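Local coordinates for clavulanic acid biosynthesis oligopeptide binding protein 2 (Streptomyces clavuligerus, PDB 2WOL) that probably binds oligopeptides as an extracellular solute-binding protein of the clavulanic acid biosynthetic pathway, at residues Arg61-Gly75 and Tyr543-Ala555. Residues are numbered along the deposited sequence; the frame is centred on the assembly and turned at random.
Sequences RLLNRTLMAYPTDPG and YVHPAFGLYDIQA
R61 meets D552 side-on: NE lies 2.9 Å from OD1 and NH2 2.9 Å from OD2, each on the syn side but tilted out of the carboxylate plane, with the guanidinium and carboxylate planes turned 42° apart. A bend at chi3 (66°) swings the arginine tip round, and NH1 turns to the carbonyl O of Y70, 2.7 Å away, in the carbonyl plane. Arginine suits this place because its planar guanidinium offers several N-H donors in one plane, two to the D552 carboxylate and one to Y70 O. OD2 of D552 also accepts from Q554 NE2, which reaches it from the face opposite R61 NH2; the same amide nitrogen makes a weak bond to T72 OG1, whose stronger partner is I241 O. The two segments, far apart in sequence, thus join the end of helix 54-63 and the loop after strand 68-69 to the hairpin of strands 544-545 and 550-551, within a family 5 solute-binding fold. There H545 suits its place by donating from one ring nitrogen, NE2, to P71 O at 2.8 Å and accepting at the other, ND1, from A547 N in the ring plane. A547 CB, a methyl small enough to fit there, lies over one face of the Y70 ring, a CH-pi contact 4.2 Å from its centroid. P74 crosses Y543 at about a right angle, its CD over one face near the rim and CB 3.6 Å from CD1, and a water links P74 O with V544 O.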
# COMPACT_ATOMS: atom_id res chain seq x y z
N ARG A 61 9.91 -3.30 9.80
CA ARG A 61 11.27 -2.82 9.55
C ARG A 61 12.12 -2.82 10.83
O ARG A 61 13.34 -2.86 10.77
CB ARG A 61 11.26 -1.45 8.87
CG ARG A 61 10.90 -1.52 7.40
CD ARG A 61 10.52 -0.17 6.80
NE ARG A 61 11.61 0.82 6.76
CZ ARG A 61 12.61 0.81 5.89
NH1 ARG A 61 12.74 -0.15 4.98
NH2 ARG A 61 13.52 1.78 5.93
N LEU A 62 11.46 -2.80 11.99
CA LEU A 62 12.16 -2.91 13.28
C LEU A 62 12.39 -4.35 13.71
O LEU A 62 13.34 -4.64 14.45
CB LEU A 62 11.37 -2.20 14.39
CG LEU A 62 11.29 -0.68 14.38
CD1 LEU A 62 10.16 -0.18 13.48
CD2 LEU A 62 11.08 -0.17 15.80
N LEU A 63 11.51 -5.24 13.27
CA LEU A 63 11.45 -6.62 13.78
C LEU A 63 12.17 -7.65 12.92
O LEU A 63 12.74 -8.60 13.44
CB LEU A 63 9.99 -7.05 13.96
CG LEU A 63 9.17 -6.34 15.04
CD1 LEU A 63 7.70 -6.69 14.87
CD2 LEU A 63 9.67 -6.70 16.42
N ASN A 64 12.12 -7.47 11.60
CA ASN A 64 12.67 -8.48 10.71
C ASN A 64 13.38 -7.88 9.52
O ASN A 64 12.87 -6.96 8.88
CB ASN A 64 11.58 -9.44 10.24
CG ASN A 64 11.14 -10.39 11.34
OD1 ASN A 64 11.91 -11.26 11.77
ND2 ASN A 64 9.91 -10.23 11.81
N ARG A 65 14.56 -8.41 9.23
CA ARG A 65 15.29 -8.04 8.03
C ARG A 65 14.82 -8.89 6.85
O ARG A 65 14.18 -9.93 7.04
CB ARG A 65 16.79 -8.19 8.26
CG ARG A 65 17.33 -7.31 9.37
CD ARG A 65 18.81 -7.52 9.57
NE ARG A 65 19.59 -7.08 8.42
CZ ARG A 65 20.92 -7.05 8.38
NH1 ARG A 65 21.63 -7.44 9.42
NH2 ARG A 65 21.54 -6.63 7.28
N THR A 66 15.14 -8.43 5.65
CA THR A 66 14.75 -9.10 4.42
C THR A 66 15.95 -9.08 3.47
O THR A 66 16.94 -8.40 3.76
CB THR A 66 13.53 -8.40 3.77
OG1 THR A 66 13.73 -6.98 3.81
CG2 THR A 66 12.25 -8.73 4.54
N LEU A 67 15.89 -9.81 2.36
CA LEU A 67 17.00 -9.80 1.40
C LEU A 67 17.28 -8.38 0.92
O LEU A 67 18.43 -7.93 0.90
CB LEU A 67 16.72 -10.73 0.22
CG LEU A 67 16.82 -12.23 0.48
CD1 LEU A 67 16.27 -13.00 -0.70
CD2 LEU A 67 18.25 -12.66 0.78
N MET A 68 16.20 -7.69 0.55
CA MET A 68 16.23 -6.31 0.10
C MET A 68 15.33 -5.50 1.01
O MET A 68 14.40 -6.04 1.59
CB MET A 68 15.71 -6.20 -1.34
CG MET A 68 16.45 -7.09 -2.34
SD MET A 68 18.15 -6.55 -2.61
CE MET A 68 17.89 -4.97 -3.43
N ALA A 69 15.60 -4.21 1.15
CA ALA A 69 14.75 -3.34 1.96
C ALA A 69 14.72 -1.94 1.38
O ALA A 69 15.68 -1.52 0.73
CB ALA A 69 15.24 -3.29 3.41
N TYR A 70 13.63 -1.22 1.60
CA TYR A 70 13.61 0.18 1.19
C TYR A 70 14.62 0.96 2.03
O TYR A 70 14.64 0.82 3.26
CB TYR A 70 12.18 0.76 1.23
CG TYR A 70 11.30 -0.01 0.28
CD1 TYR A 70 10.48 -1.04 0.73
CD2 TYR A 70 11.34 0.25 -1.09
CE1 TYR A 70 9.70 -1.78 -0.15
CE2 TYR A 70 10.56 -0.49 -1.99
CZ TYR A 70 9.75 -1.50 -1.50
OH TYR A 70 8.98 -2.25 -2.37
N PRO A 71 15.49 1.73 1.37
CA PRO A 71 16.55 2.40 2.11
C PRO A 71 16.02 3.49 3.03
O PRO A 71 14.88 3.95 2.87
CB PRO A 71 17.45 2.97 1.01
CG PRO A 71 16.57 3.12 -0.16
CD PRO A 71 15.54 2.03 -0.07
N THR A 72 16.85 3.89 3.99
CA THR A 72 16.50 4.95 4.92
C THR A 72 16.81 6.29 4.25
O THR A 72 17.89 6.86 4.41
CB THR A 72 17.23 4.76 6.27
OG1 THR A 72 16.94 3.45 6.77
CG2 THR A 72 16.79 5.79 7.30
N ASP A 73 15.84 6.77 3.47
CA ASP A 73 16.04 7.89 2.56
C ASP A 73 14.70 8.56 2.28
O ASP A 73 13.78 7.91 1.80
CB ASP A 73 16.66 7.37 1.26
CG ASP A 73 17.24 8.48 0.38
OD1 ASP A 73 16.83 9.66 0.48
OD2 ASP A 73 18.12 8.15 -0.45
N PRO A 74 14.59 9.87 2.59
CA PRO A 74 13.38 10.63 2.28
C PRO A 74 13.19 10.94 0.79
O PRO A 74 12.09 11.30 0.38
CB PRO A 74 13.57 11.93 3.06
CG PRO A 74 15.03 12.08 3.19
CD PRO A 74 15.58 10.69 3.31
N GLY A 75 14.26 10.80 0.01
CA GLY A 75 14.22 11.11 -1.42
C GLY A 75 13.75 9.97 -2.30
O GLY A 75 13.42 8.89 -1.81
N TYR A 543 10.98 11.46 9.05
CA TYR A 543 10.75 11.74 7.64
C TYR A 543 9.66 10.82 7.11
O TYR A 543 9.52 9.68 7.56
CB TYR A 543 12.03 11.60 6.80
CG TYR A 543 12.48 10.17 6.57
CD1 TYR A 543 12.15 9.51 5.38
CD2 TYR A 543 13.23 9.49 7.52
CE1 TYR A 543 12.56 8.19 5.15
CE2 TYR A 543 13.65 8.17 7.31
CZ TYR A 543 13.31 7.53 6.12
OH TYR A 543 13.71 6.23 5.89
N VAL A 544 8.89 11.33 6.15
CA VAL A 544 7.89 10.52 5.46
C VAL A 544 8.63 9.61 4.49
O VAL A 544 9.33 10.09 3.59
CB VAL A 544 6.86 11.39 4.71
CG1 VAL A 544 5.83 10.52 4.02
CG2 VAL A 544 6.17 12.35 5.68
N HIS A 545 8.49 8.30 4.67
CA HIS A 545 9.13 7.38 3.74
C HIS A 545 8.33 7.35 2.44
O HIS A 545 7.13 7.06 2.46
CB HIS A 545 9.28 5.98 4.31
CG HIS A 545 10.28 5.17 3.55
ND1 HIS A 545 10.07 4.76 2.25
CD2 HIS A 545 11.53 4.76 3.88
CE1 HIS A 545 11.14 4.11 1.82
NE2 HIS A 545 12.04 4.10 2.79
N PRO A 546 8.99 7.64 1.30
CA PRO A 546 8.26 7.72 0.04
C PRO A 546 7.59 6.42 -0.41
O PRO A 546 6.64 6.46 -1.18
CB PRO A 546 9.33 8.16 -0.97
CG PRO A 546 10.62 7.78 -0.35
CD PRO A 546 10.43 7.91 1.13
N ALA A 547 8.09 5.28 0.06
CA ALA A 547 7.48 3.99 -0.28
C ALA A 547 6.24 3.67 0.55
O ALA A 547 5.50 2.73 0.22
CB ALA A 547 8.51 2.86 -0.17
N PHE A 548 6.00 4.43 1.61
CA PHE A 548 4.93 4.14 2.57
C PHE A 548 3.89 5.26 2.71
O PHE A 548 2.73 4.99 3.02
CB PHE A 548 5.51 3.85 3.96
CG PHE A 548 6.24 2.54 4.06
CD1 PHE A 548 7.58 2.44 3.71
CD2 PHE A 548 5.59 1.41 4.55
CE1 PHE A 548 8.26 1.23 3.81
CE2 PHE A 548 6.26 0.19 4.67
CZ PHE A 548 7.60 0.10 4.30
N GLY A 549 4.32 6.51 2.51
CA GLY A 549 3.46 7.67 2.79
C GLY A 549 3.29 7.88 4.29
O GLY A 549 2.44 8.66 4.72
N LEU A 550 4.11 7.18 5.06
CA LEU A 550 4.12 7.21 6.52
C LEU A 550 5.54 7.47 6.99
O LEU A 550 6.49 7.15 6.28
CB LEU A 550 3.67 5.85 7.08
CG LEU A 550 2.28 5.31 6.75
CD1 LEU A 550 2.12 3.87 7.22
CD2 LEU A 550 1.20 6.17 7.34
N TYR A 551 5.69 8.03 8.18
CA TYR A 551 7.02 8.20 8.78
C TYR A 551 7.75 6.87 8.89
O TYR A 551 7.14 5.85 9.23
CB TYR A 551 6.90 8.78 10.18
CG TYR A 551 6.41 10.22 10.28
CD1 TYR A 551 5.59 10.61 11.34
CD2 TYR A 551 6.79 11.18 9.35
CE1 TYR A 551 5.16 11.92 11.47
CE2 TYR A 551 6.35 12.49 9.46
CZ TYR A 551 5.54 12.85 10.52
OH TYR A 551 5.10 14.15 10.67
N ASP A 552 9.05 6.87 8.63
CA ASP A 552 9.84 5.66 8.82
C ASP A 552 10.20 5.50 10.29
O ASP A 552 11.23 5.98 10.76
CB ASP A 552 11.10 5.68 7.95
CG ASP A 552 11.76 4.31 7.84
OD1 ASP A 552 11.09 3.30 8.16
OD2 ASP A 552 12.93 4.25 7.42
N ILE A 553 9.30 4.84 11.02
CA ILE A 553 9.43 4.62 12.45
C ILE A 553 10.81 4.11 12.86
O ILE A 553 11.39 4.59 13.83
CB ILE A 553 8.35 3.63 12.95
CG1 ILE A 553 6.94 4.12 12.59
CG2 ILE A 553 8.51 3.35 14.45
CD1 ILE A 553 6.53 5.46 13.18
N GLN A 554 11.34 3.15 12.10
CA GLN A 554 12.60 2.50 12.46
C GLN A 554 13.79 3.46 12.52
O GLN A 554 14.78 3.19 13.20
CB GLN A 554 12.89 1.31 11.54
CG GLN A 554 13.27 1.66 10.11
CD GLN A 554 14.75 1.98 9.96
OE1 GLN A 554 15.57 1.52 10.75
NE2 GLN A 554 15.09 2.76 8.93
N ALA A 555 13.69 4.57 11.80
CA ALA A 555 14.78 5.55 11.73
C ALA A 555 14.80 6.50 12.93
O ALA A 555 15.80 7.19 13.17
CB ALA A 555 14.69 6.34 10.45
O HOH W 1 9.97 12.02 1.89